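Local coordinates for glucose-inhibited division protein A-related protein, probable oxidoreductase (Thermus thermophilus, PDB 2CUL) that binds flavin-adenine dinucleotide in a Rossmann-type fold and is probably an oxidoreductase related to the glucose-inhibited division protein GidA, at residues Trp21-Gly26 and Leu81-Leu86; Thr92-Glu97 and Leu150-Arg155; Glu97-Val102 and Arg197-Tyr202; Arg159-Glu164 and Tyr180-Pro185. All blocks are in the same frame, centred on the assembly; numbering follows the deposited sequence.

Contact 1: residues Trp21-Gly26 and Leu81-Leu86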
# COMPACT_ATOMS: atom_id res chain seq x y z
N TRP A 21 -0.33 1.38 13.28
CA TRP A 21 -0.91 0.68 14.42
C TRP A 21 -0.10 -0.52 14.88
O TRP A 21 -0.07 -0.82 16.07
CB TRP A 21 -2.35 0.26 14.11
CG TRP A 21 -3.26 1.44 13.97
CD1 TRP A 21 -3.62 2.06 12.81
CD2 TRP A 21 -3.84 2.20 15.04
NE1 TRP A 21 -4.40 3.16 13.09
CE2 TRP A 21 -4.55 3.27 14.45
CE3 TRP A 21 -3.84 2.08 16.43
CZ2 TRP A 21 -5.25 4.21 15.21
CZ3 TRP A 21 -4.53 3.02 17.19
CH2 TRP A 21 -5.23 4.07 16.57
N LEU A 22 0.56 -1.20 13.95
CA LEU A 22 1.37 -2.35 14.33
C LEU A 22 2.55 -1.85 15.16
O LEU A 22 2.87 -2.42 16.20
CB LEU A 22 1.89 -3.08 13.09
CG LEU A 22 0.87 -3.92 12.31
CD1 LEU A 22 1.53 -4.47 11.05
CD2 LEU A 22 0.36 -5.05 13.19
N ALA A 23 3.17 -0.77 14.69
CA ALA A 23 4.32 -0.20 15.39
C ALA A 23 3.95 0.31 16.78
O ALA A 23 4.76 0.23 17.71
CB ALA A 23 4.93 0.91 14.55
N GLN A 24 2.74 0.85 16.91
CA GLN A 24 2.28 1.36 18.20
C GLN A 24 2.27 0.23 19.23
O GLN A 24 2.43 0.47 20.42
CB GLN A 24 0.86 1.93 18.07
CG GLN A 24 0.76 3.20 17.24
CD GLN A 24 1.49 4.37 17.87
OE1 GLN A 24 1.19 4.77 18.99
NE2 GLN A 24 2.45 4.92 17.14
N LYS A 25 2.08 -1.00 18.74
CA LYS A 25 2.04 -2.17 19.60
C LYS A 25 3.37 -2.91 19.71
O LYS A 25 3.44 -4.01 20.26
CB LYS A 25 0.95 -3.13 19.12
CG LYS A 25 -0.46 -2.59 19.29
CD LYS A 25 -0.81 -2.40 20.76
CE LYS A 25 -2.18 -1.77 20.94
NZ LYS A 25 -2.25 -0.39 20.39
N GLY A 26 4.43 -2.32 19.16
CA GLY A 26 5.75 -2.92 19.24
C GLY A 26 6.11 -3.96 18.21
O GLY A 26 7.17 -4.58 18.29
N LEU A 81 8.33 6.38 14.54
CA LEU A 81 7.94 5.12 15.18
C LEU A 81 9.14 4.18 15.28
O LEU A 81 9.63 3.67 14.27
CB LEU A 81 6.82 4.46 14.37
CG LEU A 81 5.60 5.35 14.11
CD1 LEU A 81 4.59 4.62 13.23
CD2 LEU A 81 4.96 5.74 15.44
N ARG A 82 9.60 3.94 16.50
CA ARG A 82 10.76 3.09 16.76
C ARG A 82 10.75 1.69 16.14
O ARG A 82 11.74 1.27 15.54
CB ARG A 82 10.96 2.97 18.27
CG ARG A 82 11.02 4.29 19.00
CD ARG A 82 12.45 4.78 19.14
NE ARG A 82 13.23 3.94 20.04
CZ ARG A 82 12.93 3.76 21.33
NH1 ARG A 82 11.88 4.36 21.87
NH2 ARG A 82 13.69 2.97 22.08
N PRO A 83 9.65 0.94 16.29
CA PRO A 83 9.59 -0.42 15.73
C PRO A 83 9.42 -0.49 14.22
O PRO A 83 9.39 -1.58 13.65
CB PRO A 83 8.39 -1.04 16.45
CG PRO A 83 8.22 -0.19 17.69
CD PRO A 83 8.50 1.19 17.18
N LEU A 84 9.31 0.66 13.57
CA LEU A 84 9.11 0.70 12.14
C LEU A 84 10.35 1.08 11.35
O LEU A 84 11.07 2.01 11.71
CB LEU A 84 7.99 1.68 11.79
CG LEU A 84 7.71 1.90 10.30
CD1 LEU A 84 7.31 0.59 9.64
CD2 LEU A 84 6.61 2.94 10.14
N HIS A 85 10.60 0.34 10.27
CA HIS A 85 11.71 0.67 9.39
C HIS A 85 11.13 0.95 8.01
O HIS A 85 10.66 0.05 7.33
CB HIS A 85 12.71 -0.47 9.25
CG HIS A 85 13.93 -0.09 8.46
ND1 HIS A 85 14.69 -1.00 7.77
CD2 HIS A 85 14.51 1.12 8.26
CE1 HIS A 85 15.69 -0.37 7.17
NE2 HIS A 85 15.60 0.91 7.45
N LEU A 86 11.14 2.23 7.63
CA LEU A 86 10.63 2.66 6.34
C LEU A 86 11.82 2.73 5.39
O LEU A 86 12.80 3.42 5.67
CB LEU A 86 9.98 4.04 6.48
CG LEU A 86 9.63 4.79 5.19
CD1 LEU A 86 8.63 3.99 4.36
CD2 LEU A 86 9.03 6.15 5.56
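A23 meets L81, P83 and L84 at the end of helix 13-24. Its CB points at the other segment and sits 4.0 Å from L81 CD1 and 4.2 Å from L84 CB. The ring of P83 comes in beside the last helical turn. P83 CG is 3.5 Å from A23 O and 4.0 Å from G26 CA.

Q24 starts on the far side of the helix and turns back. Its chain bends at chi2 (-65°), which swings the amide round to L81. The two side chains cross at about a right angle, with Q24 NE2 3.1 Å from L81 CD2. This is unusually short for an amide nitrogen and a methyl group and is no hydrogen bond, so the exact placing of the exposed amide is doubtful.

G26 has a positive phi and is the C' residue of a Schellman motif: V27 N bonds to L22 O, and G26 N to A23 O at 3.0 Å. A type I turn from L81 to L84 leads into strand 84-97. L84 also packs on A19 of the helix and on V29 and L31 of the neighbouring strand, and L81 on F20.

The contact is therefore apolar and small, and lies near the surface. A23 O is a polar atom beside the proline ring, but it is already used by G26 N. Shape and the burial of carbon hold the helix end against the strand's start.

Contact 2: residues Thr92-Glu97 and Leu150-Arg155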
# COMPACT_ATOMS: atom_id res chain seq x y z
N THR A 92 9.28 -6.36 -7.17
CA THR A 92 9.12 -6.86 -8.53
C THR A 92 8.53 -8.26 -8.59
O THR A 92 8.21 -8.76 -9.67
CB THR A 92 10.48 -6.88 -9.27
OG1 THR A 92 11.42 -7.64 -8.50
CG2 THR A 92 11.00 -5.47 -9.47
N GLY A 93 8.40 -8.90 -7.44
CA GLY A 93 7.84 -10.24 -7.42
C GLY A 93 7.78 -10.81 -6.02
O GLY A 93 8.31 -10.23 -5.07
N LEU A 94 7.13 -11.96 -5.87
CA LEU A 94 7.00 -12.59 -4.57
C LEU A 94 8.10 -13.61 -4.31
O LEU A 94 8.42 -14.42 -5.18
CB LEU A 94 5.64 -13.29 -4.46
CG LEU A 94 4.38 -12.45 -4.71
CD1 LEU A 94 3.15 -13.31 -4.45
CD2 LEU A 94 4.38 -11.24 -3.79
N LEU A 95 8.70 -13.55 -3.12
CA LEU A 95 9.72 -14.52 -2.75
C LEU A 95 8.94 -15.71 -2.21
O LEU A 95 8.17 -15.56 -1.25
CB LEU A 95 10.64 -13.98 -1.66
CG LEU A 95 11.69 -12.94 -2.04
CD1 LEU A 95 12.47 -12.55 -0.79
CD2 LEU A 95 12.63 -13.50 -3.10
N LEU A 96 9.12 -16.88 -2.80
CA LEU A 96 8.38 -18.06 -2.36
C LEU A 96 9.24 -19.22 -1.88
O LEU A 96 10.34 -19.45 -2.37
CB LEU A 96 7.50 -18.58 -3.51
CG LEU A 96 6.54 -17.62 -4.22
CD1 LEU A 96 5.81 -18.38 -5.32
CD2 LEU A 96 5.55 -17.04 -3.22
N GLU A 97 8.71 -19.93 -0.90
CA GLU A 97 9.33 -21.14 -0.38
C GLU A 97 8.13 -22.07 -0.49
O GLU A 97 7.27 -22.12 0.40
CB GLU A 97 9.78 -20.96 1.07
CG GLU A 97 10.82 -19.86 1.23
CD GLU A 97 11.53 -19.89 2.58
OE1 GLU A 97 10.90 -20.30 3.58
OE2 GLU A 97 12.70 -19.47 2.63
N LEU A 150 3.00 -6.84 -11.16
CA LEU A 150 1.78 -7.34 -11.78
C LEU A 150 2.09 -8.56 -12.64
O LEU A 150 1.35 -9.55 -12.63
CB LEU A 150 1.12 -6.27 -12.65
CG LEU A 150 -0.07 -6.78 -13.48
CD1 LEU A 150 -1.17 -7.29 -12.56
CD2 LEU A 150 -0.59 -5.66 -14.37
N GLU A 151 3.18 -8.48 -13.40
CA GLU A 151 3.58 -9.59 -14.26
C GLU A 151 3.82 -10.84 -13.44
O GLU A 151 3.40 -11.93 -13.82
CB GLU A 151 4.84 -9.22 -15.05
CG GLU A 151 5.36 -10.32 -15.97
CD GLU A 151 4.29 -10.86 -16.91
OE1 GLU A 151 3.28 -10.27 -17.45
OE2 GLU A 151 4.76 -11.93 -17.50
N ASP A 152 4.50 -10.69 -12.30
CA ASP A 152 4.79 -11.84 -11.46
C ASP A 152 3.50 -12.42 -10.88
O ASP A 152 3.30 -13.64 -10.90
CB ASP A 152 5.73 -11.46 -10.32
CG ASP A 152 6.36 -12.67 -9.66
OD1 ASP A 152 7.06 -13.43 -10.37
OD2 ASP A 152 6.16 -12.89 -8.44
N LEU A 153 2.63 -11.56 -10.37
CA LEU A 153 1.37 -12.02 -9.81
C LEU A 153 0.54 -12.73 -10.88
O LEU A 153 -0.08 -13.76 -10.62
CB LEU A 153 0.59 -10.84 -9.22
CG LEU A 153 1.23 -10.16 -8.01
CD1 LEU A 153 0.51 -8.86 -7.70
CD2 LEU A 153 1.19 -11.09 -6.81
N SER A 154 0.54 -12.17 -12.09
CA SER A 154 -0.21 -12.76 -13.20
C SER A 154 0.36 -14.12 -13.56
O SER A 154 -0.38 -15.08 -13.79
CB SER A 154 -0.15 -11.84 -14.43
OG SER A 154 -0.71 -10.57 -14.14
N ARG A 155 1.69 -14.21 -13.61
CA ARG A 155 2.34 -15.47 -13.93
C ARG A 155 2.02 -16.54 -12.90
O ARG A 155 1.91 -17.72 -13.23
CB ARG A 155 3.86 -15.30 -14.00
CG ARG A 155 4.35 -14.49 -15.18
CD ARG A 155 5.86 -14.56 -15.27
NE ARG A 155 6.39 -13.78 -16.38
CZ ARG A 155 7.68 -13.69 -16.68
NH1 ARG A 155 8.58 -14.35 -15.95
NH2 ARG A 155 8.08 -12.95 -17.70
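D152 reaches from helix 148-155 to the backbone of G93 and L94. Its CB points at the strand and lies 3.7 Å from T92 O. CG stands anti to the backbone N (chi1 -164°), which carries the carboxylate out over the corner at G93. CG is 3.6 Å from G93 CA. At the tip, OD2 accepts a hydrogen bond from L94 N at 2.9 Å. The bond is fairly straight, 166° at the hydrogen. The N-H comes from above the carboxylate plane, about 40° out of it. OD2 also lies 3.3 Å from G93 CA. A side chain on G93 would come tight against this oxygen, so the glycine suits the close approach. The other oxygen, OD1, makes a salt bridge with R105 of strand 100-106. One carboxylate thus grips a backbone amide with one oxygen and an arginine with the other, which probably helps keep it ionised. An alanine here would remove both oxygens and is likely to leave L94 N and the R105 guanidinium without these mates.

Next to this polar link is an apolar one. L94 and L153 cross at about a right angle, with L94 CD1 3.8 Å from L153 CD2.

The chain turns a corner at G93, and the aspartate meets it just there. T92 and G93 are paired by backbone bonds with R105 of the adjacent strand. The helix also rests on the second sheet: L153 packs on F160 and F183, and L150 on L181. Helix 148-155 lies between strand 84-97 and the hairpin of strands 160-167 and 176-183.

Contact 3: residues Glu97-Val102 and Arg197-Tyr202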
# COMPACT_ATOMS: atom_id res chain seq x y z
N GLU A 97 8.71 -19.93 -0.90
CA GLU A 97 9.33 -21.14 -0.38
C GLU A 97 8.13 -22.07 -0.49
O GLU A 97 7.27 -22.12 0.40
CB GLU A 97 9.78 -20.96 1.07
CG GLU A 97 10.82 -19.86 1.23
CD GLU A 97 11.53 -19.89 2.58
OE1 GLU A 97 10.90 -20.30 3.58
OE2 GLU A 97 12.70 -19.47 2.63
N GLY A 98 8.05 -22.78 -1.61
CA GLY A 98 6.92 -23.65 -1.83
C GLY A 98 5.71 -22.77 -2.09
O GLY A 98 5.77 -21.87 -2.93
N ASN A 99 4.63 -22.99 -1.35
CA ASN A 99 3.43 -22.18 -1.54
C ASN A 99 3.38 -21.02 -0.55
O ASN A 99 2.36 -20.34 -0.44
CB ASN A 99 2.18 -23.06 -1.39
CG ASN A 99 1.93 -23.48 0.04
OD1 ASN A 99 2.84 -23.48 0.87
ND2 ASN A 99 0.69 -23.86 0.34
N ARG A 100 4.48 -20.77 0.14
CA ARG A 100 4.52 -19.69 1.12
C ARG A 100 5.31 -18.45 0.70
O ARG A 100 6.46 -18.55 0.25
CB ARG A 100 5.09 -20.21 2.45
CG ARG A 100 5.25 -19.13 3.51
CD ARG A 100 5.66 -19.73 4.85
NE ARG A 100 4.54 -20.42 5.49
CZ ARG A 100 3.52 -19.81 6.08
NH1 ARG A 100 3.46 -18.49 6.12
NH2 ARG A 100 2.54 -20.53 6.62
N VAL A 101 4.68 -17.29 0.84
CA VAL A 101 5.33 -16.03 0.52
C VAL A 101 6.15 -15.65 1.74
O VAL A 101 5.62 -15.53 2.85
CB VAL A 101 4.30 -14.91 0.24
CG1 VAL A 101 5.02 -13.60 -0.08
CG2 VAL A 101 3.42 -15.31 -0.94
N VAL A 102 7.45 -15.46 1.54
CA VAL A 102 8.35 -15.10 2.63
C VAL A 102 8.95 -13.71 2.47
O VAL A 102 9.73 -13.26 3.32
CB VAL A 102 9.51 -16.12 2.74
CG1 VAL A 102 8.96 -17.49 3.11
CG2 VAL A 102 10.27 -16.18 1.43
N ARG A 197 -4.61 -17.74 -2.24
CA ARG A 197 -3.93 -18.52 -3.26
C ARG A 197 -2.59 -19.06 -2.75
O ARG A 197 -2.17 -20.16 -3.12
CB ARG A 197 -3.71 -17.67 -4.52
CG ARG A 197 -3.10 -18.44 -5.70
CD ARG A 197 -3.09 -17.58 -6.96
NE ARG A 197 -4.44 -17.28 -7.43
CZ ARG A 197 -5.14 -18.05 -8.27
NH1 ARG A 197 -4.61 -19.18 -8.74
NH2 ARG A 197 -6.36 -17.69 -8.64
N LEU A 198 -1.93 -18.29 -1.89
CA LEU A 198 -0.65 -18.70 -1.32
C LEU A 198 -0.70 -18.50 0.20
O LEU A 198 -1.67 -17.95 0.72
CB LEU A 198 0.48 -17.87 -1.92
CG LEU A 198 0.67 -18.01 -3.43
CD1 LEU A 198 1.64 -16.97 -3.95
CD2 LEU A 198 1.16 -19.41 -3.75
N GLU A 199 0.33 -18.96 0.90
CA GLU A 199 0.39 -18.82 2.35
C GLU A 199 1.18 -17.59 2.78
O GLU A 199 2.08 -17.15 2.06
CB GLU A 199 1.02 -20.07 2.97
CG GLU A 199 0.22 -21.35 2.75
CD GLU A 199 -1.15 -21.30 3.40
OE1 GLU A 199 -1.22 -21.03 4.62
OE2 GLU A 199 -2.15 -21.53 2.70
N GLY A 200 0.84 -17.06 3.95
CA GLY A 200 1.52 -15.90 4.50
C GLY A 200 1.37 -14.58 3.75
O GLY A 200 2.09 -13.63 4.02
N LEU A 201 0.40 -14.53 2.84
CA LEU A 201 0.17 -13.35 2.01
C LEU A 201 -1.12 -12.62 2.34
O LEU A 201 -2.18 -13.23 2.44
CB LEU A 201 0.16 -13.76 0.54
CG LEU A 201 0.08 -12.65 -0.51
CD1 LEU A 201 1.34 -11.80 -0.44
CD2 LEU A 201 -0.05 -13.27 -1.89
N TYR A 202 -1.03 -11.30 2.48
CA TYR A 202 -2.17 -10.44 2.79
C TYR A 202 -2.23 -9.28 1.81
O TYR A 202 -1.24 -8.97 1.16
CB TYR A 202 -2.04 -9.88 4.21
CG TYR A 202 -1.99 -10.94 5.28
CD1 TYR A 202 -3.14 -11.31 5.97
CD2 TYR A 202 -0.79 -11.60 5.58
CE1 TYR A 202 -3.10 -12.31 6.94
CE2 TYR A 202 -0.75 -12.60 6.54
CZ TYR A 202 -1.91 -12.95 7.21
OH TYR A 202 -1.87 -13.95 8.16
O HOH W 1 -1.36 -22.47 -1.43
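Two backbone hydrogen bonds join N99 and V101 to E199. E199 N gives to N99 O at 2.8 Å, and V101 N gives to E199 O at 2.9 Å. Both are nearly straight. They flank R100 and form a single bridge between R100 and E199.

A water adds a polar link at the turn. It accepts from N99 ND2 at 3.0 Å and donates to R197 O. The N99 side chain takes the cramped position between its backbone N and carbonyl carbon (chi1 72°). Its amide lies alongside E199 and points the same way, with ND2 3.5 Å from E199 CG.

The charged groups meet mostly through carbon. E199 CB lies over the centre of one face of the R100 guanidinium. R100 NH2 and E199 OE1 are 4.3 Å apart. The oxygen is well out of the guanidinium plane and no N-H points at it, so only charge attraction can act. E199 OE2 also has a weak, long ion pair with R194. R100 NH1 is 3.6 Å from G200 CA, and a CB on G200 would clash with it.

The apolar part is centred on V101. Its CG2 lies 3.9 Å from L198 CD1 and also 3.9 Å from L201 CB. L94, L96 and V117 close round V101.

A type II' turn from E97 to R100, with G98 at positive phi, joins strands 84-97 and 100-106 in a beta hairpin. The contact ties the turn and the start of strand 100-106 to the chain entering strand 201-203, an outermost strand of the mixed Rossmann-type sheet.

Contact 4: residues Arg159-Glu164 and Tyr180-Pro185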
# COMPACT_ATOMS: atom_id res chain seq x y z
N ARG A 159 -5.86 -13.58 -10.31
CA ARG A 159 -6.87 -12.96 -11.16
C ARG A 159 -7.13 -11.52 -10.73
O ARG A 159 -7.09 -11.21 -9.54
CB ARG A 159 -8.19 -13.74 -11.08
CG ARG A 159 -8.12 -15.17 -11.59
CD ARG A 159 -7.67 -15.23 -13.04
NE ARG A 159 -8.21 -16.40 -13.72
CZ ARG A 159 -7.94 -16.72 -14.99
NH1 ARG A 159 -7.12 -15.96 -15.71
NH2 ARG A 159 -8.49 -17.79 -15.53
N PHE A 160 -7.42 -10.65 -11.69
CA PHE A 160 -7.67 -9.24 -11.41
C PHE A 160 -8.91 -8.70 -12.12
O PHE A 160 -9.38 -9.29 -13.10
CB PHE A 160 -6.47 -8.40 -11.86
CG PHE A 160 -5.19 -8.77 -11.17
CD1 PHE A 160 -4.81 -8.14 -9.99
CD2 PHE A 160 -4.37 -9.77 -11.69
CE1 PHE A 160 -3.64 -8.49 -9.33
CE2 PHE A 160 -3.19 -10.13 -11.04
CZ PHE A 160 -2.82 -9.50 -9.86
N VAL A 161 -9.42 -7.58 -11.62
CA VAL A 161 -10.58 -6.92 -12.21
C VAL A 161 -10.17 -5.48 -12.48
O VAL A 161 -9.33 -4.93 -11.77
CB VAL A 161 -11.81 -6.94 -11.27
CG1 VAL A 161 -12.27 -8.38 -11.04
CG2 VAL A 161 -11.49 -6.28 -9.94
N GLU A 162 -10.74 -4.88 -13.52
CA GLU A 162 -10.41 -3.51 -13.88
C GLU A 162 -11.22 -2.49 -13.10
O GLU A 162 -12.43 -2.65 -12.91
CB GLU A 162 -10.61 -3.28 -15.37
CG GLU A 162 -9.64 -4.04 -16.26
CD GLU A 162 -9.77 -3.68 -17.72
OE1 GLU A 162 -9.62 -2.48 -18.05
OE2 GLU A 162 -10.03 -4.58 -18.54
N ARG A 163 -10.54 -1.44 -12.64
CA ARG A 163 -11.17 -0.37 -11.89
C ARG A 163 -10.66 0.96 -12.42
O ARG A 163 -9.69 1.00 -13.19
CB ARG A 163 -10.84 -0.48 -10.40
CG ARG A 163 -11.42 -1.72 -9.71
CD ARG A 163 -12.93 -1.69 -9.73
NE ARG A 163 -13.52 -2.78 -8.96
CZ ARG A 163 -14.83 -3.06 -8.94
NH1 ARG A 163 -15.67 -2.32 -9.64
NH2 ARG A 163 -15.28 -4.07 -8.22
N GLU A 164 -11.31 2.05 -12.03
CA GLU A 164 -10.89 3.37 -12.48
C GLU A 164 -11.15 4.43 -11.43
O GLU A 164 -12.16 4.39 -10.72
CB GLU A 164 -11.63 3.76 -13.77
CG GLU A 164 -11.19 5.11 -14.33
CD GLU A 164 -11.97 5.51 -15.58
OE1 GLU A 164 -13.17 5.83 -15.46
OE2 GLU A 164 -11.37 5.49 -16.68
N TYR A 180 -6.72 0.94 -13.31
CA TYR A 180 -5.79 0.03 -12.65
C TYR A 180 -6.44 -1.32 -12.41
O TYR A 180 -7.63 -1.51 -12.66
CB TYR A 180 -5.34 0.64 -11.32
CG TYR A 180 -6.47 0.81 -10.32
CD1 TYR A 180 -6.73 -0.17 -9.36
CD2 TYR A 180 -7.30 1.93 -10.36
CE1 TYR A 180 -7.79 -0.04 -8.47
CE2 TYR A 180 -8.37 2.07 -9.47
CZ TYR A 180 -8.61 1.08 -8.53
OH TYR A 180 -9.67 1.20 -7.65
N LEU A 181 -5.64 -2.25 -11.92
CA LEU A 181 -6.12 -3.59 -11.64
C LEU A 181 -6.12 -3.88 -10.15
O LEU A 181 -5.16 -3.57 -9.45
CB LEU A 181 -5.25 -4.63 -12.35
CG LEU A 181 -5.22 -4.59 -13.88
CD1 LEU A 181 -4.36 -5.73 -14.39
CD2 LEU A 181 -6.64 -4.71 -14.42
N ALA A 182 -7.22 -4.47 -9.68
CA ALA A 182 -7.35 -4.84 -8.28
C ALA A 182 -7.51 -6.35 -8.24
O ALA A 182 -8.03 -6.94 -9.19
CB ALA A 182 -8.57 -4.18 -7.66
N PHE A 183 -7.04 -6.98 -7.17
CA PHE A 183 -7.18 -8.42 -7.03
C PHE A 183 -8.66 -8.77 -7.11
O PHE A 183 -9.50 -8.08 -6.52
CB PHE A 183 -6.64 -8.89 -5.68
CG PHE A 183 -5.14 -8.94 -5.61
CD1 PHE A 183 -4.44 -9.98 -6.22
CD2 PHE A 183 -4.43 -7.95 -4.94
CE1 PHE A 183 -3.05 -10.04 -6.14
CE2 PHE A 183 -3.04 -8.00 -4.86
CZ PHE A 183 -2.35 -9.05 -5.47
N HIS A 184 -8.99 -9.83 -7.84
CA HIS A 184 -10.37 -10.26 -7.96
C HIS A 184 -10.86 -10.60 -6.55
O HIS A 184 -10.12 -11.16 -5.74
CB HIS A 184 -10.44 -11.50 -8.86
CG HIS A 184 -11.83 -11.93 -9.19
ND1 HIS A 184 -12.66 -12.54 -8.28
CD2 HIS A 184 -12.55 -11.82 -10.34
CE1 HIS A 184 -13.83 -12.79 -8.84
NE2 HIS A 184 -13.79 -12.37 -10.09
N PRO A 185 -12.11 -10.25 -6.22
CA PRO A 185 -12.65 -10.53 -4.89
C PRO A 185 -12.49 -11.96 -4.38
O PRO A 185 -12.29 -12.18 -3.19
CB PRO A 185 -14.11 -10.13 -5.02
CG PRO A 185 -14.04 -8.97 -5.96
CD PRO A 185 -13.08 -9.47 -7.02
O HOH W 2 -11.51 3.08 -7.95
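R163 lays its CB over one face of the Y180 ring. This CH-pi contact has CB 3.7 Å from the ring centroid, displaced toward the CZ end. Y180 holds its ring in the position between backbone N and carbonyl carbon (chi1 64°), which tips it across to R163. Y180 OH gives its proton to a water at 2.6 Å, in the plane of the ring. The same water donates to E164 O. Y180 also touches the bound FAD.

At the other end, F160 and F183 lie side by side and point the same way. The pair is oblique, with planes 33° apart. F160 CE1 sits over one face of F183, 3.5 Å from F183 CD1. V161 crosses H184 at about a right angle, with CG1 3.5 Å from H184 CD2. E162 CG runs beside L181, 3.6 Å from L181 CD2.

Between these pairs the strands are antiparallel. V161 and A182 exchange two backbone bonds, as do R163 and Y180. H184 N adds one to R159 O at 2.9 Å.

With a serine here in place of Y180, R163 CB would probably lose the face it lies on, the water its phenol partner, and a gap would open beside the FAD.

The chemistry is split. Backbone bonds set the hairpin, aromatic packing joins it to L150 and L153 of helix 148-155, and Y180, nearer the hairpin turn, reaches the FAD pocket.

The mixed sheet links contacts 1, 2 and 3. Contact 1 meets the start of strand 84-97 and contact 2 its end, with centres 27 Å apart. Contact 3 follows at the hairpin into strand 100-106. It shares E97 with contact 2, with centres 11 Å apart. Contact 4 belongs to the separate antiparallel sheet. It touches contact 2 through L150 and L153, so helix 148-155 joins the two sheets. Contacts 1 and 4 lie on opposite sides of the chain's centre, with centres about 30 Å apart. Along the chain, contacts 2 and 3 cross, and contact 4 is nested in the loop closed by contact 3. Of the four, contact 4 holds an FAD-pocket residue; the others pack the fold.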